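Local coordinates for protein cytochrome P450 113A1 (Saccharopolyspora erythraea, PDB 2JJP) that hydroxylates erythromycin D at C-12 of its macrolactone ring to give erythromycin C, using a heme b group, molecular oxygen and NADPH, at residues Asp46-Trp51 with Gln173-Thr178; Arg283-Phe288 with Ile392-Arg397; Pro289-Thr294 with Val312-Leu317. The protein carries 2 engineered substitutions. All blocks are in the same frame, centred on the assembly; numbering follows the deposited sequence.

Interaction 1: Asp46-Trp51 with Gln173-Thr178; sequences DRYGVW and QMDDPT. With KLN (1-acetyl-4-(4-{[(2S,4R)-2-(2,4-dichlorophenyl)-2-(1H-imidazol-1-ylmethyl)-1,3-dioxolan-4-yl]methoxy}phenyl)piperazine), chain C.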
# COMPACT_ATOMS: atom_id res chain seq x y z
N ASP A 46 -0.48 -24.24 -1.47
CA ASP A 46 -0.89 -24.23 -2.87
C ASP A 46 0.03 -25.08 -3.71
O ASP A 46 1.02 -25.60 -3.19
CB ASP A 46 -0.95 -22.77 -3.43
CG ASP A 46 0.42 -22.09 -3.56
OD1 ASP A 46 1.52 -22.73 -3.57
OD2 ASP A 46 0.39 -20.86 -3.67
N ARG A 47 -0.23 -25.15 -5.03
CA ARG A 47 0.54 -26.03 -5.91
C ARG A 47 2.00 -25.64 -6.16
O ARG A 47 2.75 -26.45 -6.73
CB ARG A 47 -0.15 -26.25 -7.23
CG ARG A 47 -0.20 -25.04 -8.14
CD ARG A 47 -1.02 -25.49 -9.30
NE ARG A 47 -0.74 -24.83 -10.54
CZ ARG A 47 0.04 -25.32 -11.50
NH1 ARG A 47 0.65 -26.49 -11.34
NH2 ARG A 47 0.19 -24.62 -12.61
N TYR A 48 2.40 -24.44 -5.74
CA TYR A 48 3.79 -24.02 -5.86
C TYR A 48 4.56 -24.22 -4.56
O TYR A 48 5.74 -23.88 -4.47
CB TYR A 48 3.88 -22.57 -6.34
CG TYR A 48 3.06 -22.32 -7.59
CD1 TYR A 48 1.77 -21.79 -7.48
CD2 TYR A 48 3.54 -22.65 -8.87
CE1 TYR A 48 0.98 -21.56 -8.60
CE2 TYR A 48 2.75 -22.43 -10.01
CZ TYR A 48 1.46 -21.88 -9.85
OH TYR A 48 0.63 -21.63 -10.92
N GLY A 49 3.90 -24.80 -3.55
CA GLY A 49 4.58 -25.06 -2.27
C GLY A 49 4.60 -23.79 -1.44
O GLY A 49 5.35 -23.68 -0.47
N VAL A 50 3.80 -22.81 -1.84
CA VAL A 50 3.61 -21.56 -1.12
C VAL A 50 2.47 -21.69 -0.15
O VAL A 50 1.39 -22.12 -0.49
CB VAL A 50 3.37 -20.38 -2.09
CG1 VAL A 50 2.90 -19.19 -1.39
CG2 VAL A 50 4.67 -20.06 -2.89
N TRP A 51 2.73 -21.27 1.07
CA TRP A 51 1.76 -21.41 2.15
C TRP A 51 0.95 -20.17 2.41
O TRP A 51 1.44 -19.07 2.22
CB TRP A 51 2.50 -21.83 3.41
CG TRP A 51 3.02 -23.22 3.30
CD1 TRP A 51 4.16 -23.62 2.70
CD2 TRP A 51 2.45 -24.40 3.90
NE1 TRP A 51 4.34 -24.99 2.87
CE2 TRP A 51 3.31 -25.47 3.63
CE3 TRP A 51 1.28 -24.64 4.66
CZ2 TRP A 51 3.02 -26.78 4.03
CZ3 TRP A 51 1.01 -25.93 5.08
CH2 TRP A 51 1.87 -26.98 4.75
N GLN A 173 5.09 -10.16 -15.11
CA GLN A 173 4.86 -11.52 -15.61
C GLN A 173 5.14 -12.49 -14.48
O GLN A 173 6.30 -12.86 -14.23
CB GLN A 173 5.74 -11.81 -16.84
CG GLN A 173 5.38 -13.11 -17.56
CD GLN A 173 6.58 -13.80 -18.18
OE1 GLN A 173 6.60 -14.09 -19.37
NE2 GLN A 173 7.60 -14.06 -17.37
N MET A 174 4.08 -12.88 -13.78
CA MET A 174 4.21 -13.65 -12.55
C MET A 174 3.03 -14.57 -12.28
O MET A 174 1.87 -14.18 -12.46
CB MET A 174 4.39 -12.67 -11.38
CG MET A 174 4.66 -13.31 -10.05
SD MET A 174 3.14 -13.72 -9.18
CE MET A 174 3.76 -14.97 -8.10
N ASP A 175 3.34 -15.81 -11.85
CA ASP A 175 2.36 -16.69 -11.20
C ASP A 175 2.96 -17.55 -10.06
O ASP A 175 2.39 -17.65 -8.96
CB ASP A 175 1.64 -17.58 -12.22
CG ASP A 175 0.29 -18.09 -11.71
OD1 ASP A 175 -0.22 -17.56 -10.69
OD2 ASP A 175 -0.26 -19.02 -12.34
N ASP A 176 4.11 -18.15 -10.33
CA ASP A 176 4.85 -18.97 -9.38
C ASP A 176 5.90 -18.11 -8.65
O ASP A 176 6.92 -17.76 -9.24
CB ASP A 176 5.49 -20.13 -10.17
CG ASP A 176 6.58 -20.87 -9.40
OD1 ASP A 176 6.75 -20.63 -8.19
OD2 ASP A 176 7.28 -21.69 -10.04
N PRO A 177 5.65 -17.74 -7.37
CA PRO A 177 6.61 -16.85 -6.69
C PRO A 177 7.97 -17.48 -6.40
O PRO A 177 8.91 -16.77 -6.04
CB PRO A 177 5.89 -16.46 -5.38
CG PRO A 177 4.47 -16.90 -5.55
CD PRO A 177 4.50 -18.07 -6.50
N THR A 178 8.07 -18.79 -6.56
CA THR A 178 9.33 -19.51 -6.35
C THR A 178 10.29 -19.34 -7.54
O THR A 178 11.46 -19.71 -7.46
CB THR A 178 9.06 -21.02 -6.10
OG1 THR A 178 8.70 -21.65 -7.34
CG2 THR A 178 7.93 -21.23 -5.06
N1 KLN C . 4.07 -0.77 0.10
C1 KLN C . 3.52 -0.60 1.31
N2 KLN C . 3.76 0.66 1.74
C2 KLN C . 4.49 1.28 0.79
C3 KLN C . 4.68 0.37 -0.25
C4 KLN C . 4.06 -2.01 -0.67
C5 KLN C . 5.16 -2.88 -0.07
O1 KLN C . 5.48 -3.97 -0.92
C6 KLN C . 5.95 -5.01 -0.07
C7 KLN C . 5.32 -4.74 1.28
O2 KLN C . 4.73 -3.45 1.15
C8 KLN C . 6.42 -2.13 0.26
C9 KLN C . 7.25 -1.64 -0.74
C10 KLN C . 8.40 -0.94 -0.39
C11 KLN C . 8.71 -0.78 0.96
C12 KLN C . 7.88 -1.29 1.94
C13 KLN C . 6.73 -1.97 1.60
CL1 KLN C . 10.17 0.07 1.47
C14 KLN C . 5.50 -6.39 -0.54
O3 KLN C . 4.18 -6.45 -1.07
C15 KLN C . 3.86 -7.63 -1.68
C16 KLN C . 2.89 -8.45 -1.13
C17 KLN C . 2.58 -9.67 -1.73
C18 KLN C . 3.22 -10.10 -2.89
C19 KLN C . 4.22 -9.27 -3.44
C20 KLN C . 4.53 -8.05 -2.84
N3 KLN C . 2.89 -11.36 -3.47
C21 KLN C . 1.52 -11.78 -3.11
C22 KLN C . 0.83 -12.50 -4.26
N4 KLN C . 1.73 -13.45 -4.95
C23 KLN C . 2.98 -12.83 -5.41
C24 KLN C . 3.09 -11.39 -4.93
C25 KLN C . 1.03 -14.02 -6.06
O4 KLN C . 0.53 -13.32 -6.94
C26 KLN C . 0.92 -15.52 -6.15
CL2 KLN C . 6.81 -1.88 -2.44
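A type I beta turn from D46 to G49 carries Y48 up against the irregular run 173-178, its CA coming 6.2 Å from the CA of D176. The Y48 ring, its CG beside the backbone N (chi1 -52°), lies against D176: CA of D176 stands 4.1 Å from the ring centroid in a CH-pi contact, and CB of D176 approaches CD2 of Y48 to 3.4 Å at the rim. The carboxylate of D176 is turned only 21° from the plane of the ring. CG of R47 packs near the rim of the opposite ring face, so a flat aromatic residue suits this slot. Beyond the ring, CG2 of V50 meets CD of P177 at 4.1 Å and touches the methyl of T178, a small apolar cluster that continues onto M311. Both loops are shaped by aspartates. D46 OD1 takes Y48 N and V50 N, each at 2.9 Å, from opposite faces of its carboxylate, the first bond making an Asx turn, while D46 OD2 bonds to H52. G49 suits its positive phi. D176 OD1 likewise accepts T178 N at 2.8 Å, a second Asx turn. CG of P177 also lies 3.9 Å from C26, the acetyl methyl of the bound azole. In P450 terms, the turn of the first beta hairpin here meets the F-G loop at the outer end of the ligand pocket.

Interaction 2: Arg283-Phe288 with Ile392-Arg397; sequences RYRPPF and IVLGTR. With KLN (1-acetyl-4-(4-{[(2S,4R)-2-(2,4-dichlorophenyl)-2-(1H-imidazol-1-ylmethyl)-1,3-dioxolan-4-yl]methoxy}phenyl)piperazine), chain C.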
# COMPACT_ATOMS: atom_id res chain seq x y z
N ARG A 283 -9.56 -1.17 6.48
CA ARG A 283 -9.90 -2.50 6.94
C ARG A 283 -10.73 -3.30 5.91
O ARG A 283 -10.55 -4.49 5.68
CB ARG A 283 -10.73 -2.38 8.22
CG ARG A 283 -10.95 -3.74 8.85
CD ARG A 283 -12.03 -3.68 9.98
NE ARG A 283 -13.34 -3.37 9.41
CZ ARG A 283 -14.18 -4.26 8.90
NH1 ARG A 283 -13.87 -5.56 8.89
NH2 ARG A 283 -15.35 -3.86 8.39
N TYR A 284 -11.70 -2.61 5.35
CA TYR A 284 -12.69 -3.24 4.49
C TYR A 284 -12.06 -3.64 3.16
O TYR A 284 -12.27 -4.76 2.69
CB TYR A 284 -13.83 -2.23 4.30
CG TYR A 284 -15.12 -2.79 3.74
CD1 TYR A 284 -16.04 -3.47 4.56
CD2 TYR A 284 -15.46 -2.55 2.43
CE1 TYR A 284 -17.23 -3.98 4.03
CE2 TYR A 284 -16.65 -3.05 1.90
CZ TYR A 284 -17.52 -3.75 2.70
OH TYR A 284 -18.69 -4.20 2.16
N ARG A 285 -11.30 -2.72 2.56
CA ARG A 285 -10.56 -3.01 1.31
C ARG A 285 -9.08 -2.60 1.37
O ARG A 285 -8.72 -1.53 0.89
CB ARG A 285 -11.24 -2.32 0.12
CG ARG A 285 -12.46 -3.04 -0.34
CD ARG A 285 -13.21 -2.21 -1.36
NE ARG A 285 -14.23 -2.98 -2.07
CZ ARG A 285 -15.42 -2.51 -2.39
NH1 ARG A 285 -15.78 -1.27 -2.00
NH2 ARG A 285 -16.27 -3.29 -3.06
N PRO A 286 -8.22 -3.45 1.95
CA PRO A 286 -6.82 -3.12 2.09
C PRO A 286 -6.14 -3.10 0.73
O PRO A 286 -6.24 -4.07 -0.02
CB PRO A 286 -6.27 -4.28 2.94
CG PRO A 286 -7.15 -5.39 2.71
CD PRO A 286 -8.53 -4.77 2.49
N PRO A 287 -5.47 -2.00 0.39
CA PRO A 287 -4.74 -1.88 -0.87
C PRO A 287 -3.86 -3.07 -1.09
O PRO A 287 -3.81 -3.58 -2.23
CB PRO A 287 -3.92 -0.60 -0.67
CG PRO A 287 -4.83 0.24 0.17
CD PRO A 287 -5.37 -0.76 1.18
N PHE A 288 -3.18 -3.51 -0.02
CA PHE A 288 -2.37 -4.72 -0.04
C PHE A 288 -2.97 -5.87 0.75
O PHE A 288 -2.79 -5.95 1.97
CB PHE A 288 -0.94 -4.42 0.43
CG PHE A 288 -0.23 -3.38 -0.42
CD1 PHE A 288 0.04 -2.09 0.10
CD2 PHE A 288 0.15 -3.66 -1.70
CE1 PHE A 288 0.67 -1.11 -0.66
CE2 PHE A 288 0.81 -2.70 -2.48
CZ PHE A 288 1.05 -1.41 -1.96
N ILE A 392 -1.60 -7.89 -7.51
CA ILE A 392 -0.83 -7.59 -6.25
C ILE A 392 -1.62 -6.76 -5.24
O ILE A 392 -1.52 -6.92 -4.02
CB ILE A 392 0.48 -6.82 -6.56
CG1 ILE A 392 1.44 -7.65 -7.46
CG2 ILE A 392 1.15 -6.24 -5.25
CD1 ILE A 392 1.73 -9.06 -6.96
N VAL A 393 -2.34 -5.80 -5.77
CA VAL A 393 -3.09 -4.88 -4.97
C VAL A 393 -4.56 -5.20 -5.20
O VAL A 393 -4.93 -5.79 -6.24
CB VAL A 393 -2.78 -3.42 -5.38
CG1 VAL A 393 -1.32 -3.04 -5.05
CG2 VAL A 393 -3.02 -3.25 -6.88
N LEU A 394 -5.36 -4.80 -4.20
CA LEU A 394 -6.81 -4.82 -4.25
C LEU A 394 -7.40 -3.42 -4.60
O LEU A 394 -7.54 -2.53 -3.75
CB LEU A 394 -7.38 -5.30 -2.91
CG LEU A 394 -8.89 -5.47 -2.85
CD1 LEU A 394 -9.32 -6.75 -3.61
CD2 LEU A 394 -9.31 -5.51 -1.41
N GLY A 395 -7.79 -3.25 -5.85
CA GLY A 395 -8.43 -2.00 -6.31
C GLY A 395 -8.57 -2.02 -7.82
O GLY A 395 -8.47 -3.08 -8.44
N THR A 396 -8.77 -0.85 -8.41
CA THR A 396 -9.05 -0.70 -9.82
C THR A 396 -8.00 0.17 -10.51
O THR A 396 -7.42 1.07 -9.91
CB THR A 396 -10.49 -0.17 -10.04
OG1 THR A 396 -10.63 1.14 -9.51
CG2 THR A 396 -11.50 -1.03 -9.32
N ARG A 397 -7.70 -0.13 -11.76
CA ARG A 397 -6.75 0.69 -12.49
C ARG A 397 -7.31 2.04 -12.85
O ARG A 397 -6.59 3.02 -12.87
CB ARG A 397 -6.23 -0.02 -13.75
CG ARG A 397 -5.34 -1.19 -13.39
CD ARG A 397 -4.12 -1.28 -14.35
NE ARG A 397 -4.52 -1.82 -15.64
CZ ARG A 397 -4.90 -3.08 -15.82
NH1 ARG A 397 -4.93 -3.93 -14.79
NH2 ARG A 397 -5.24 -3.49 -17.06
N1 KLN C . 4.07 -0.77 0.10
C1 KLN C . 3.52 -0.60 1.31
N2 KLN C . 3.76 0.66 1.74
C2 KLN C . 4.49 1.28 0.79
C3 KLN C . 4.68 0.37 -0.25
C4 KLN C . 4.06 -2.01 -0.67
C5 KLN C . 5.16 -2.88 -0.07
O1 KLN C . 5.48 -3.97 -0.92
C6 KLN C . 5.95 -5.01 -0.07
C7 KLN C . 5.32 -4.74 1.28
O2 KLN C . 4.73 -3.45 1.15
C8 KLN C . 6.42 -2.13 0.26
C9 KLN C . 7.25 -1.64 -0.74
C10 KLN C . 8.40 -0.94 -0.39
C11 KLN C . 8.71 -0.78 0.96
C12 KLN C . 7.88 -1.29 1.94
C13 KLN C . 6.73 -1.97 1.60
CL1 KLN C . 10.17 0.07 1.47
C14 KLN C . 5.50 -6.39 -0.54
O3 KLN C . 4.18 -6.45 -1.07
C15 KLN C . 3.86 -7.63 -1.68
C16 KLN C . 2.89 -8.45 -1.13
C17 KLN C . 2.58 -9.67 -1.73
C18 KLN C . 3.22 -10.10 -2.89
C19 KLN C . 4.22 -9.27 -3.44
C20 KLN C . 4.53 -8.05 -2.84
N3 KLN C . 2.89 -11.36 -3.47
C21 KLN C . 1.52 -11.78 -3.11
C22 KLN C . 0.83 -12.50 -4.26
N4 KLN C . 1.73 -13.45 -4.95
C23 KLN C . 2.98 -12.83 -5.41
C24 KLN C . 3.09 -11.39 -4.93
C25 KLN C . 1.03 -14.02 -6.06
O4 KLN C . 0.53 -13.32 -6.94
C26 KLN C . 0.92 -15.52 -6.15
CL2 KLN C . 6.81 -1.88 -2.44
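CG of F288 (chi1 -59°) and CG1 of V393 both stand anti to their carbonyl carbons, which lays the two side by side and pointing the same way, CE2 of F288 3.4 Å from CG1 of V393. One face of the ring then receives the azole: C4 of the ligand sits 3.3 Å from CZ of F288, toward the rim. A flat ring serves well here, packing on valine and inhibitor at once. CD1 of I392 adds an apolar contact at 3.4 Å to C24 of the piperazine. The backbones are tied by a nearly straight bond, L394 N to P287 O at 2.8 Å (162°), and the same carbonyl oxygen receives CA of V393 at 3.1 Å. L394 throws its CG away from its own N (chi1 -176°), so that CD2 settles 4.0 Å from CD of P286 and CB of R285. The guanidinium of R285 points on to salt bridges with E27 and E259. N252 of helix 228-259 reaches the carbonyl oxygens of both R285 and L394. Heme touches P287 and F288. F288 and I392, with V393 behind F288, line the P450 active site just beyond the ExxR motif of helix K, marked by the E280-R283 salt bridge.

Interaction 3: Pro289-Thr294 with Val312-Leu317; sequences PQMQRT and VNTWVL. With KLN (1-acetyl-4-(4-{[(2S,4R)-2-(2,4-dichlorophenyl)-2-(1H-imidazol-1-ylmethyl)-1,3-dioxolan-4-yl]methoxy}phenyl)piperazine), chain C.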
# COMPACT_ATOMS: atom_id res chain seq x y z
N PRO A 289 -3.63 -6.81 0.05
CA PRO A 289 -4.34 -7.89 0.76
C PRO A 289 -3.45 -8.99 1.31
O PRO A 289 -3.89 -9.73 2.19
CB PRO A 289 -5.24 -8.47 -0.34
CG PRO A 289 -4.41 -8.26 -1.65
CD PRO A 289 -3.78 -6.89 -1.43
N GLN A 290 -2.23 -9.12 0.81
CA GLN A 290 -1.32 -10.19 1.22
C GLN A 290 0.05 -9.62 1.40
O GLN A 290 0.48 -8.79 0.59
CB GLN A 290 -1.17 -11.27 0.13
CG GLN A 290 -2.41 -11.71 -0.53
CD GLN A 290 -2.10 -12.48 -1.78
OE1 GLN A 290 -2.28 -11.96 -2.89
NE2 GLN A 290 -1.60 -13.70 -1.63
N MET A 291 0.73 -10.08 2.45
CA MET A 291 2.16 -9.83 2.71
C MET A 291 2.87 -11.17 2.68
O MET A 291 2.23 -12.19 2.77
CB MET A 291 2.35 -9.17 4.08
CG MET A 291 1.85 -7.75 4.15
SD MET A 291 0.93 -7.51 5.67
CE MET A 291 -0.28 -6.34 5.04
N GLN A 292 4.19 -11.16 2.50
CA GLN A 292 4.94 -12.39 2.25
C GLN A 292 6.11 -12.52 3.20
O GLN A 292 6.81 -11.52 3.49
CB GLN A 292 5.52 -12.38 0.85
CG GLN A 292 4.53 -12.40 -0.32
CD GLN A 292 5.25 -12.71 -1.65
OE1 GLN A 292 4.70 -13.39 -2.52
NE2 GLN A 292 6.50 -12.24 -1.79
N ARG A 293 6.34 -13.76 3.66
CA ARG A 293 7.46 -14.10 4.55
C ARG A 293 8.08 -15.40 4.09
O ARG A 293 7.49 -16.10 3.29
CB ARG A 293 7.02 -14.22 6.01
CG ARG A 293 6.31 -12.97 6.59
CD ARG A 293 7.35 -11.89 6.84
NE ARG A 293 6.91 -10.70 7.58
CZ ARG A 293 6.44 -9.61 6.98
NH1 ARG A 293 6.30 -9.58 5.66
NH2 ARG A 293 6.11 -8.55 7.68
N THR A 294 9.27 -15.73 4.60
CA THR A 294 9.97 -16.99 4.31
C THR A 294 10.35 -17.65 5.63
O THR A 294 10.92 -16.97 6.50
CB THR A 294 11.24 -16.71 3.45
OG1 THR A 294 10.83 -16.24 2.15
CG2 THR A 294 12.02 -17.95 3.25
N VAL A 312 5.58 -17.93 2.74
CA VAL A 312 4.30 -17.85 3.50
C VAL A 312 3.56 -16.52 3.19
O VAL A 312 4.10 -15.44 3.36
CB VAL A 312 4.57 -18.03 4.99
CG1 VAL A 312 3.27 -17.84 5.85
CG2 VAL A 312 5.20 -19.41 5.24
N ASN A 313 2.33 -16.61 2.71
CA ASN A 313 1.54 -15.42 2.42
C ASN A 313 0.56 -15.19 3.51
O ASN A 313 -0.23 -16.09 3.83
CB ASN A 313 0.76 -15.60 1.12
CG ASN A 313 1.65 -15.55 -0.07
OD1 ASN A 313 1.19 -15.63 -1.21
ND2 ASN A 313 2.96 -15.41 0.17
N THR A 314 0.58 -13.99 4.07
CA THR A 314 -0.39 -13.66 5.12
C THR A 314 -1.48 -12.79 4.56
O THR A 314 -1.21 -11.64 4.17
CB THR A 314 0.23 -12.92 6.28
OG1 THR A 314 0.94 -11.78 5.76
CG2 THR A 314 1.20 -13.82 6.98
N TRP A 315 -2.70 -13.33 4.57
CA TRP A 315 -3.86 -12.65 4.04
C TRP A 315 -4.41 -11.63 5.00
O TRP A 315 -5.29 -11.93 5.80
CB TRP A 315 -4.92 -13.64 3.57
CG TRP A 315 -4.50 -14.33 2.36
CD1 TRP A 315 -3.57 -15.35 2.26
CD2 TRP A 315 -4.96 -14.07 1.04
NE1 TRP A 315 -3.43 -15.74 0.93
CE2 TRP A 315 -4.29 -14.98 0.17
CE3 TRP A 315 -5.86 -13.14 0.49
CZ2 TRP A 315 -4.49 -14.98 -1.20
CZ3 TRP A 315 -6.08 -13.14 -0.87
CH2 TRP A 315 -5.40 -14.07 -1.71
N VAL A 316 -3.89 -10.42 4.91
CA VAL A 316 -4.48 -9.30 5.62
C VAL A 316 -5.93 -9.09 5.24
O VAL A 316 -6.71 -8.79 6.10
CB VAL A 316 -3.69 -7.99 5.45
CG1 VAL A 316 -4.44 -6.80 6.19
CG2 VAL A 316 -2.30 -8.21 6.04
N LEU A 317 -6.28 -9.27 3.99
CA LEU A 317 -7.67 -9.15 3.62
C LEU A 317 -8.57 -10.11 4.41
O LEU A 317 -9.64 -9.70 4.92
CB LEU A 317 -7.86 -9.33 2.13
CG LEU A 317 -9.30 -9.34 1.58
CD1 LEU A 317 -10.12 -8.04 1.84
CD2 LEU A 317 -9.22 -9.60 0.07
N1 KLN C . 4.07 -0.77 0.10
C1 KLN C . 3.52 -0.60 1.31
N2 KLN C . 3.76 0.66 1.74
C2 KLN C . 4.49 1.28 0.79
C3 KLN C . 4.68 0.37 -0.25
C4 KLN C . 4.06 -2.01 -0.67
C5 KLN C . 5.16 -2.88 -0.07
O1 KLN C . 5.48 -3.97 -0.92
C6 KLN C . 5.95 -5.01 -0.07
C7 KLN C . 5.32 -4.74 1.28
O2 KLN C . 4.73 -3.45 1.15
C8 KLN C . 6.42 -2.13 0.26
C9 KLN C . 7.25 -1.64 -0.74
C10 KLN C . 8.40 -0.94 -0.39
C11 KLN C . 8.71 -0.78 0.96
C12 KLN C . 7.88 -1.29 1.94
C13 KLN C . 6.73 -1.97 1.60
CL1 KLN C . 10.17 0.07 1.47
C14 KLN C . 5.50 -6.39 -0.54
O3 KLN C . 4.18 -6.45 -1.07
C15 KLN C . 3.86 -7.63 -1.68
C16 KLN C . 2.89 -8.45 -1.13
C17 KLN C . 2.58 -9.67 -1.73
C18 KLN C . 3.22 -10.10 -2.89
C19 KLN C . 4.22 -9.27 -3.44
C20 KLN C . 4.53 -8.05 -2.84
N3 KLN C . 2.89 -11.36 -3.47
C21 KLN C . 1.52 -11.78 -3.11
C22 KLN C . 0.83 -12.50 -4.26
N4 KLN C . 1.73 -13.45 -4.95
C23 KLN C . 2.98 -12.83 -5.41
C24 KLN C . 3.09 -11.39 -4.93
C25 KLN C . 1.03 -14.02 -6.06
O4 KLN C . 0.53 -13.32 -6.94
C26 KLN C . 0.92 -15.52 -6.15
CL2 KLN C . 6.81 -1.88 -2.44
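The carbonyl oxygen of M291 is met three times by the facing strand: T314 N donates to it at 2.8 Å, the hydroxyl of T314, set between its own N and carbonyl carbon (chi1 53°), adds a weak bond at 3.3 Å, and CA of N313 makes a C-H contact. The M291-T314 and R293-V312 hydrogen-bonded pairs hold the antiparallel strands together, V312 N to R293 O being the shortest bond at 2.7 Å. L317 N, in the first turn of the following helix, bonds to P289 O. Q290 lies flat on W315: its CG sits 3.6 Å above the centre of the six-membered ring, and its amide is stacked with a tilt of 22°, since an extended glutamine can offer both methylene and amide to an indole face. The indole NE1 is held by H52. On the same face Q292 runs beside N313, its CG 3.4 Å from ND2, a buried nitrogen with no polar partner in the model. Q292, a substrate-binding residue, brings OE1 to 2.9 Å from N3, the piperazine nitrogen bearing the ligand's phenyl ring. R293 turns to the other face, where NH1 bonds to Q292 O at 3.0 Å and NH2 to a heme propionate. Strand 51-53 flanks V312-W315 on the far edge, helix 56-64 covers M291, R293 and T314, and helix 27-40 covers W315 and L317.

How the interactions relate
The contacts line the length of one elongated azole, all three touching it. Interaction 3 lies between the others, its centre about 13 Å from each, those of interactions 1 and 2 being about 20 Å apart. Interaction 1 comes near the outer, acetyl end and joins interaction 3 through the mixed sheet, where W51 O lies 2.7 Å from N313 N, a probable hydrogen bond. Segment 283-288 of interaction 2 leads from helix 274-284 toward strand 290-295, and the contact packs on P289 and L317. Along the chain interaction 1 closes first, and interaction 3 is nested within the loop closed by interaction 2. Together they supply part of the pocket lining from surface to heme, interaction 3 joining the other two.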